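Local coordinates for protein 1-phosphatidylinositol 4,5-bisphosphate phosphodiesterase (Drosophila melanogaster, PDB 6IRB) that belongs to the phospholipase C-beta family and forms, in this region, a long helical chain folded back on itself as an antiparallel hairpin, at residues A[121-126]-A[188-193]; A[132-137]-A[177-182]. The protein carries 2 engineered substitutions. All coordinates share one frame; numbering follows the deposited sequence.

In the fold
Contacts 1 and 2 join the same two elements, helix 18-150 and helix 157-210, at successive levels of one antiparallel hairpin. Contact 2 (132-137 with 177-182) is nested inside the loop closed by contact 1 (121-126 with 188-193), so it lies nearer along the chain to the turn between the helices. Their centres are 16 Å apart, and their nearest atoms, about 7 Å apart, do not touch. Both are surface contacts on the same side of the chain's centre, 47 Å from it for contact 1 and 63 Å for contact 2. No hydrogen bond or salt bridge crosses contact 1, which rests on apolar side chains, whereas contact 2 frames a leucine with polar pairs.

Contact 1: residues A[121-126]-A[188-193]; sequences KQLEDR and RAMEKL
Ala-189 O accepts the backbone N-H of Leu-193 at 3.0 Å, a regular helical bond that satisfies the oxygen where an apolar side chain from the other helix arrives: methyl CD2 of Leu-123 lies 3.8 Å from Ala-189 O. No hydrogen bond or salt bridge crosses between 121-126 and 188-193, and the side-chain contacts across them are apolar. Leu-123 is their centre. With CG swung anti to the backbone N (chi1 -156°), the leucine reaches over to the facing helix, and CD2 touches three residues there. It comes 3.5 Å from CD2 of Leu-193, the two leucines sliding past each other in opposite directions, and 4.2 Å from CB of Ala-189. The small alanine suits this place because its methyl leaves room for the branched end of Leu-123 to approach the backbone.

Met-190, present as selenomethionine, packs against the same leucine. Its CB does not point straight at the partner, but bends at chi2 and chi3 bring the chain round until CE meets Leu-123 CB at 3.6 Å and SE lies 3.9 Å from Leu-123 CD2. An unbranched, flexible chain can make such a detour. Met-190 CE also meets the aliphatic part of Glu-124, whose CG is 3.9 Å away, the two side chains crossing at about a right angle; the glutamate thus adds its methylene to the apolar patch. Beyond the segments, Ile-120 receives both Met-190 and Leu-193, and His-127 lies against Ala-189, which extends the seam along helix 18-150. The segment axes approach to 10.7 Å at 177°, almost exactly antiparallel, with leucine, alanine and selenomethionine lining the seam, as is typical of an antiparallel helical hairpin of the coiled-coil kind.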
ATOM      1  N   LYS A 121       0.061  -7.506  41.786  1.00 65.77           N
ATOM      2  CA  LYS A 121      -1.023  -7.276  42.736  1.00 62.37           C
ATOM      3  C   LYS A 121      -1.614  -8.592  43.205  1.00 58.91           C
ATOM      4  O   LYS A 121      -2.057  -8.697  44.350  1.00 55.88           O
ATOM      5  CB  LYS A 121      -2.107  -6.392  42.128  1.00 67.20           C
ATOM      6  CG  LYS A 121      -3.283  -6.147  43.062  1.00 83.72           C
ATOM      7  CD  LYS A 121      -3.606  -4.676  43.207  1.00100.19           C
ATOM      8  CE  LYS A 121      -4.887  -4.468  44.013  1.00107.82           C
ATOM      9  NZ  LYS A 121      -6.020  -5.313  43.517  1.00104.94           N
ATOM     10  N   GLN A 122      -1.629  -9.601  42.339  1.00 58.78           N
ATOM     11  CA  GLN A 122      -2.119 -10.907  42.747  1.00 74.45           C
ATOM     12  C   GLN A 122      -1.240 -11.482  43.847  1.00 70.72           C
ATOM     13  O   GLN A 122      -1.735 -12.116  44.787  1.00 78.19           O
ATOM     14  CB  GLN A 122      -2.151 -11.842  41.541  1.00 92.19           C
ATOM     15  CG  GLN A 122      -3.490 -11.894  40.845  1.00100.57           C
ATOM     16  CD  GLN A 122      -3.539 -12.941  39.758  1.00108.56           C
ATOM     17  OE1 GLN A 122      -2.651 -13.790  39.651  1.00107.71           O
ATOM     18  NE2 GLN A 122      -4.577 -12.880  38.933  1.00116.35           N
ATOM     19  N   LEU A 123       0.072 -11.286  43.735  1.00 60.70           N
ATOM     20  CA  LEU A 123       0.969 -11.744  44.788  1.00 53.28           C
ATOM     21  C   LEU A 123       0.784 -10.942  46.070  1.00 52.03           C
ATOM     22  O   LEU A 123       0.510 -11.512  47.132  1.00 59.98           O
ATOM     23  CB  LEU A 123       2.418 -11.671  44.322  1.00 59.50           C
ATOM     24  CG  LEU A 123       3.283 -12.651  45.117  1.00 58.18           C
ATOM     25  CD1 LEU A 123       2.611 -14.019  45.170  1.00 53.61           C
ATOM     26  CD2 LEU A 123       4.731 -12.737  44.624  1.00 50.91           C
ATOM     27  N   GLU A 124       0.971  -9.617  45.991  1.00 51.02           N
ATOM     28  CA  GLU A 124       0.713  -8.723  47.122  1.00 60.02           C
ATOM     29  C   GLU A 124      -0.589  -9.054  47.832  1.00 61.18           C
ATOM     30  O   GLU A 124      -0.623  -9.217  49.059  1.00 56.41           O
ATOM     31  CB  GLU A 124       0.708  -7.253  46.668  1.00 66.79           C
ATOM     32  CG  GLU A 124       2.059  -6.510  46.800  1.00 80.96           C
ATOM     33  CD  GLU A 124       2.656  -6.502  48.228  1.00 92.75           C
ATOM     34  OE1 GLU A 124       1.968  -6.902  49.196  1.00 95.52           O
ATOM     35  OE2 GLU A 124       3.834  -6.093  48.386  1.00 94.14           O
ATOM     36  N   ASP A 125      -1.679  -9.142  47.067  1.00 72.67           N
ATOM     37  CA  ASP A 125      -2.972  -9.454  47.659  1.00 71.77           C
ATOM     38  C   ASP A 125      -2.940 -10.810  48.356  1.00 58.86           C
ATOM     39  O   ASP A 125      -3.438 -10.942  49.481  1.00 56.75           O
ATOM     40  CB  ASP A 125      -4.058  -9.392  46.587  1.00 91.61           C
ATOM     41  CG  ASP A 125      -4.622  -7.983  46.414  1.00102.82           C
ATOM     42  OD1 ASP A 125      -3.818  -7.025  46.349  1.00102.71           O
ATOM     43  OD2 ASP A 125      -5.858  -7.832  46.342  1.00107.13           O
ATOM     44  N   ARG A 126      -2.339 -11.824  47.721  1.00 57.66           N
ATOM     45  CA  ARG A 126      -2.154 -13.101  48.403  1.00 56.80           C
ATOM     46  C   ARG A 126      -1.311 -12.945  49.658  1.00 58.14           C
ATOM     47  O   ARG A 126      -1.732 -13.344  50.751  1.00 54.76           O
ATOM     48  CB  ARG A 126      -1.516 -14.141  47.491  1.00 62.36           C
ATOM     49  CG  ARG A 126      -1.658 -15.510  48.137  1.00 83.05           C
ATOM     50  CD  ARG A 126      -0.583 -16.498  47.734  1.00104.30           C
ATOM     51  NE  ARG A 126      -1.130 -17.846  47.607  1.00113.91           N
ATOM     52  CZ  ARG A 126      -0.726 -18.881  48.341  1.00108.96           C
ATOM     53  NH1 ARG A 126       0.216 -18.716  49.265  1.00104.01           N
ATOM     54  NH2 ARG A 126      -1.275 -20.076  48.169  1.00106.24           N
ATOM     55  N   ARG A 188      11.219 -13.104  49.329  1.00 42.90           N
ATOM     56  CA  ARG A 188      11.842 -13.904  48.283  1.00 49.96           C
ATOM     57  C   ARG A 188      10.881 -14.092  47.122  1.00 61.14           C
ATOM     58  O   ARG A 188      11.254 -13.935  45.952  1.00 63.89           O
ATOM     59  CB  ARG A 188      12.258 -15.253  48.858  1.00 50.72           C
ATOM     60  CG  ARG A 188      13.738 -15.358  49.073  1.00 69.65           C
ATOM     61  CD  ARG A 188      14.052 -15.233  50.545  1.00 68.54           C
ATOM     62  NE  ARG A 188      15.486 -15.155  50.783  1.00 80.87           N
ATOM     63  CZ  ARG A 188      16.240 -16.190  51.125  1.00 86.41           C
ATOM     64  NH1 ARG A 188      15.685 -17.388  51.278  1.00 78.72           N
ATOM     65  NH2 ARG A 188      17.543 -16.025  51.321  1.00 88.07           N
ATOM     66  N   ALA A 189       9.626 -14.413  47.434  1.00 55.60           N
ATOM     67  CA  ALA A 189       8.639 -14.613  46.386  1.00 49.67           C
ATOM     68  C   ALA A 189       8.481 -13.355  45.551  1.00 53.26           C
ATOM     69  O   ALA A 189       8.437 -13.418  44.313  1.00 49.32           O
ATOM     70  CB  ALA A 189       7.301 -15.018  46.999  1.00 47.90           C
HETATM   71  N   MSE A 190       8.405 -12.205  46.210  1.00 49.20           N
HETATM   72  CA  MSE A 190       8.251 -10.966  45.493  1.00 55.90           C
HETATM   73  C   MSE A 190       9.444 -10.678  44.584  1.00 45.23           C
HETATM   74  O   MSE A 190       9.273 -10.356  43.412  1.00 38.05           O
HETATM   75  CB  MSE A 190       8.033  -9.817  46.449  1.00 60.35           C
HETATM   76  CG  MSE A 190       7.625  -8.587  45.699  1.00 70.89           C
HETATM   77 SE   MSE A 190       6.187  -9.077  44.446  1.00 93.24          SE
HETATM   78  CE  MSE A 190       4.633  -9.217  45.645  1.00 70.26           C
ATOM     79  N   GLU A 191      10.661 -10.748  45.119  1.00 48.10           N
ATOM     80  CA  GLU A 191      11.817 -10.476  44.267  1.00 55.99           C
ATOM     81  C   GLU A 191      11.769 -11.355  43.028  1.00 56.81           C
ATOM     82  O   GLU A 191      11.856 -10.861  41.897  1.00 61.31           O
ATOM     83  CB  GLU A 191      13.127 -10.657  45.029  1.00 56.23           C
ATOM     84  CG  GLU A 191      14.195  -9.731  44.490  1.00 75.90           C
ATOM     85  CD  GLU A 191      15.420  -9.640  45.372  1.00 97.05           C
ATOM     86  OE1 GLU A 191      16.120 -10.666  45.524  1.00103.04           O
ATOM     87  OE2 GLU A 191      15.689  -8.535  45.901  1.00105.44           O
ATOM     88  N   LYS A 192      11.646 -12.670  43.226  1.00 49.35           N
ATOM     89  CA  LYS A 192      11.632 -13.581  42.093  1.00 56.16           C
ATOM     90  C   LYS A 192      10.560 -13.161  41.090  1.00 65.48           C
ATOM     91  O   LYS A 192      10.812 -13.126  39.879  1.00 77.62           O
ATOM     92  CB  LYS A 192      11.424 -15.016  42.598  1.00 64.45           C
ATOM     93  CG  LYS A 192      10.814 -16.034  41.597  1.00 83.68           C
ATOM     94  CD  LYS A 192      11.368 -16.029  40.160  1.00 89.08           C
ATOM     95  CE  LYS A 192      10.234 -16.349  39.172  1.00 77.80           C
ATOM     96  NZ  LYS A 192      10.704 -16.591  37.789  1.00 72.85           N
ATOM     97  N   LEU A 193       9.369 -12.802  41.577  1.00 57.29           N
ATOM     98  CA  LEU A 193       8.350 -12.232  40.699  1.00 49.29           C
ATOM     99  C   LEU A 193       8.878 -11.037  39.907  1.00 59.04           C
ATOM    100  O   LEU A 193       8.824 -11.030  38.670  1.00 54.91           O
ATOM    101  CB  LEU A 193       7.095 -11.842  41.493  1.00 33.57           C
ATOM    102  CG  LEU A 193       5.892 -11.586  40.567  1.00 33.68           C
ATOM    103  CD1 LEU A 193       5.943 -12.494  39.361  1.00 42.07           C
ATOM    104  CD2 LEU A 193       4.541 -11.745  41.252  1.00 41.07           C
TER

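Contact 2: residues A[132-137]-A[177-182]; sequences KDLNAK and EEKKQI
Asn-135 and Lys-179 meet at about a right angle, with Lys-179 NZ giving a hydrogen bond of 2.6 Å to Asn-135 OD1. The ammonium lies in the plane of the amide carbonyl, on a lone pair, at a C=O...N angle of 139°. Lysine suits the position because its chain, bent at chi2 (-90°), can leave its own helix obliquely and still span the gap, while the short asparagine stays close to its backbone.

Lys-137 and Glu-178 also cross nearly at right angles, but NZ and OE2 are 3.7 Å apart, a long salt bridge. The glutamate, extended beyond CG, has a stronger partner in Gln-138, whose NE2 is hydrogen-bonded to OE1. Between these two polar pairs Leu-134 points at the opposite helix, its CD2 4.3 Å from CD1 of Ile-182 in a loose apolar contact between one methyl of the forked leucine and the end of the ethyl arm of Ile-182.

Ile-182 also touches Asp-130, and Lys-179 touches Ile-131 and Gln-138, so this level of the antiparallel helical hairpin, an apolar seam flanked by polar pairs, sets helix 157-210 against about two turns of helix 18-150, at 166° with the segment axes 11.4 Å apart.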
ATOM      1  N   LYS A 132      -2.722 -12.627  57.619  1.00 56.09           N
ATOM      2  CA  LYS A 132      -3.944 -12.730  58.411  1.00 56.50           C
ATOM      3  C   LYS A 132      -4.153 -14.176  58.831  1.00 55.04           C
ATOM      4  O   LYS A 132      -4.335 -14.470  60.017  1.00 63.17           O
ATOM      5  CB  LYS A 132      -5.166 -12.207  57.666  1.00 76.87           C
ATOM      6  CG  LYS A 132      -6.347 -12.119  58.625  1.00 92.77           C
ATOM      7  CD  LYS A 132      -7.338 -13.260  58.495  1.00 99.51           C
ATOM      8  CE  LYS A 132      -8.170 -13.361  59.769  1.00 97.40           C
ATOM      9  NZ  LYS A 132      -9.032 -14.570  59.799  1.00100.79           N
ATOM     10  N   ASP A 133      -4.300 -15.063  57.843  1.00 56.88           N
ATOM     11  CA  ASP A 133      -4.376 -16.504  58.062  1.00 70.01           C
ATOM     12  C   ASP A 133      -3.442 -16.959  59.177  1.00 56.30           C
ATOM     13  O   ASP A 133      -3.868 -17.572  60.160  1.00 57.33           O
ATOM     14  CB  ASP A 133      -4.047 -17.234  56.760  1.00 75.67           C
ATOM     15  CG  ASP A 133      -5.135 -17.084  55.719  1.00100.18           C
ATOM     16  OD1 ASP A 133      -6.117 -16.355  55.983  1.00108.97           O
ATOM     17  OD2 ASP A 133      -5.006 -17.681  54.629  1.00108.31           O
ATOM     18  N   LEU A 134      -2.143 -16.738  58.982  1.00 59.70           N
ATOM     19  CA  LEU A 134      -1.168 -17.014  60.030  1.00 63.16           C
ATOM     20  C   LEU A 134      -1.593 -16.428  61.374  1.00 64.70           C
ATOM     21  O   LEU A 134      -1.591 -17.126  62.396  1.00 59.87           O
ATOM     22  CB  LEU A 134       0.201 -16.485  59.624  1.00 69.58           C
ATOM     23  CG  LEU A 134       1.221 -17.055  60.605  1.00 81.79           C
ATOM     24  CD1 LEU A 134       1.258 -18.583  60.499  1.00 90.29           C
ATOM     25  CD2 LEU A 134       2.604 -16.443  60.386  1.00 82.94           C
ATOM     26  N   ASN A 135      -1.908 -15.126  61.395  1.00 58.95           N
ATOM     27  CA  ASN A 135      -2.368 -14.464  62.615  1.00 52.92           C
ATOM     28  C   ASN A 135      -3.440 -15.288  63.306  1.00 64.32           C
ATOM     29  O   ASN A 135      -3.348 -15.568  64.508  1.00 64.69           O
ATOM     30  CB  ASN A 135      -2.907 -13.068  62.297  1.00 58.33           C
ATOM     31  CG  ASN A 135      -1.817 -12.028  62.155  1.00 69.63           C
ATOM     32  OD1 ASN A 135      -0.628 -12.340  62.222  1.00 67.40           O
ATOM     33  ND2 ASN A 135      -2.222 -10.774  61.943  1.00 80.58           N
ATOM     34  N   ALA A 136      -4.486 -15.650  62.557  1.00 54.74           N
ATOM     35  CA  ALA A 136      -5.528 -16.518  63.082  1.00 57.84           C
ATOM     36  C   ALA A 136      -4.938 -17.773  63.717  1.00 57.47           C
ATOM     37  O   ALA A 136      -5.125 -18.022  64.914  1.00 82.90           O
ATOM     38  CB  ALA A 136      -6.502 -16.884  61.963  1.00 68.21           C
ATOM     39  N   LYS A 137      -4.201 -18.569  62.933  1.00 60.32           N
ATOM     40  CA  LYS A 137      -3.610 -19.795  63.470  1.00 69.06           C
ATOM     41  C   LYS A 137      -2.862 -19.512  64.765  1.00 62.18           C
ATOM     42  O   LYS A 137      -3.039 -20.214  65.771  1.00 55.07           O
ATOM     43  CB  LYS A 137      -2.684 -20.450  62.443  1.00 76.80           C
ATOM     44  CG  LYS A 137      -2.094 -21.782  62.915  1.00 81.11           C
ATOM     45  CD  LYS A 137      -1.446 -22.569  61.776  1.00 92.28           C
ATOM     46  CE  LYS A 137      -0.392 -23.563  62.285  1.00 95.06           C
ATOM     47  NZ  LYS A 137       0.664 -22.936  63.151  1.00 88.64           N
ATOM     48  N   GLU A 177       9.258 -16.157  65.480  1.00 73.15           N
ATOM     49  CA  GLU A 177      10.035 -16.866  64.468  1.00 76.88           C
ATOM     50  C   GLU A 177       9.173 -17.161  63.243  1.00 70.61           C
ATOM     51  O   GLU A 177       9.603 -16.963  62.100  1.00 61.52           O
ATOM     52  CB  GLU A 177      10.629 -18.148  65.048  1.00 89.16           C
ATOM     53  CG  GLU A 177      11.454 -17.951  66.325  1.00118.42           C
ATOM     54  CD  GLU A 177      12.290 -16.669  66.339  1.00136.88           C
ATOM     55  OE1 GLU A 177      13.506 -16.735  66.047  1.00143.43           O
ATOM     56  OE2 GLU A 177      11.738 -15.598  66.680  1.00139.04           O
ATOM     57  N   GLU A 178       7.956 -17.669  63.469  1.00 66.76           N
ATOM     58  CA  GLU A 178       6.991 -17.834  62.385  1.00 54.33           C
ATOM     59  C   GLU A 178       6.864 -16.560  61.549  1.00 56.20           C
ATOM     60  O   GLU A 178       6.865 -16.607  60.312  1.00 51.23           O
ATOM     61  CB  GLU A 178       5.629 -18.244  62.950  1.00 48.92           C
ATOM     62  CG  GLU A 178       5.470 -19.739  63.199  1.00 64.89           C
ATOM     63  CD  GLU A 178       4.155 -20.098  63.893  1.00 88.36           C
ATOM     64  OE1 GLU A 178       3.398 -19.172  64.260  1.00 95.30           O
ATOM     65  OE2 GLU A 178       3.862 -21.309  64.044  1.00 98.42           O
ATOM     66  N   LYS A 179       6.759 -15.407  62.219  1.00 51.59           N
ATOM     67  CA  LYS A 179       6.630 -14.137  61.515  1.00 54.71           C
ATOM     68  C   LYS A 179       7.871 -13.815  60.694  1.00 67.57           C
ATOM     69  O   LYS A 179       7.766 -13.357  59.549  1.00 61.85           O
ATOM     70  CB  LYS A 179       6.351 -13.020  62.516  1.00 57.77           C
ATOM     71  CG  LYS A 179       4.933 -12.989  62.999  1.00 67.97           C
ATOM     72  CD  LYS A 179       4.071 -12.112  62.107  1.00 68.72           C
ATOM     73  CE  LYS A 179       2.595 -12.412  62.317  1.00 63.77           C
ATOM     74  NZ  LYS A 179       1.732 -11.228  62.049  1.00 67.00           N
ATOM     75  N   LYS A 180       9.055 -14.043  61.271  1.00 69.97           N
ATOM     76  CA  LYS A 180      10.303 -13.842  60.543  1.00 58.44           C
ATOM     77  C   LYS A 180      10.329 -14.662  59.263  1.00 46.03           C
ATOM     78  O   LYS A 180      10.686 -14.150  58.198  1.00 43.59           O
ATOM     79  CB  LYS A 180      11.483 -14.210  61.446  1.00 68.44           C
ATOM     80  CG  LYS A 180      12.692 -14.785  60.716  1.00 81.01           C
ATOM     81  CD  LYS A 180      13.975 -14.709  61.562  1.00 97.35           C
ATOM     82  CE  LYS A 180      14.149 -15.917  62.489  1.00 97.86           C
ATOM     83  NZ  LYS A 180      15.561 -16.440  62.484  1.00 97.64           N
ATOM     84  N   GLN A 181       9.964 -15.940  59.348  1.00 43.24           N
ATOM     85  CA  GLN A 181       9.973 -16.785  58.159  1.00 58.94           C
ATOM     86  C   GLN A 181       9.027 -16.267  57.077  1.00 50.08           C
ATOM     87  O   GLN A 181       9.420 -16.137  55.912  1.00 49.08           O
ATOM     88  CB  GLN A 181       9.656 -18.228  58.527  1.00 73.99           C
ATOM     89  CG  GLN A 181      10.917 -19.051  58.705  1.00 89.53           C
ATOM     90  CD  GLN A 181      10.648 -20.417  59.290  1.00101.30           C
ATOM     91  OE1 GLN A 181       9.535 -20.708  59.731  1.00100.91           O
ATOM     92  NE2 GLN A 181      11.676 -21.265  59.315  1.00108.29           N
ATOM     93  N   ILE A 182       7.770 -15.986  57.428  1.00 43.52           N
ATOM     94  CA  ILE A 182       6.837 -15.521  56.401  1.00 43.16           C
ATOM     95  C   ILE A 182       7.283 -14.184  55.841  1.00 42.53           C
ATOM     96  O   ILE A 182       7.069 -13.894  54.657  1.00 35.48           O
ATOM     97  CB  ILE A 182       5.394 -15.444  56.927  1.00 45.90           C
ATOM     98  CG1 ILE A 182       4.427 -15.595  55.758  1.00 55.85           C
ATOM     99  CG2 ILE A 182       5.104 -14.114  57.626  1.00 36.82           C
ATOM    100  CD1 ILE A 182       3.121 -16.301  56.103  1.00 65.23           C
TER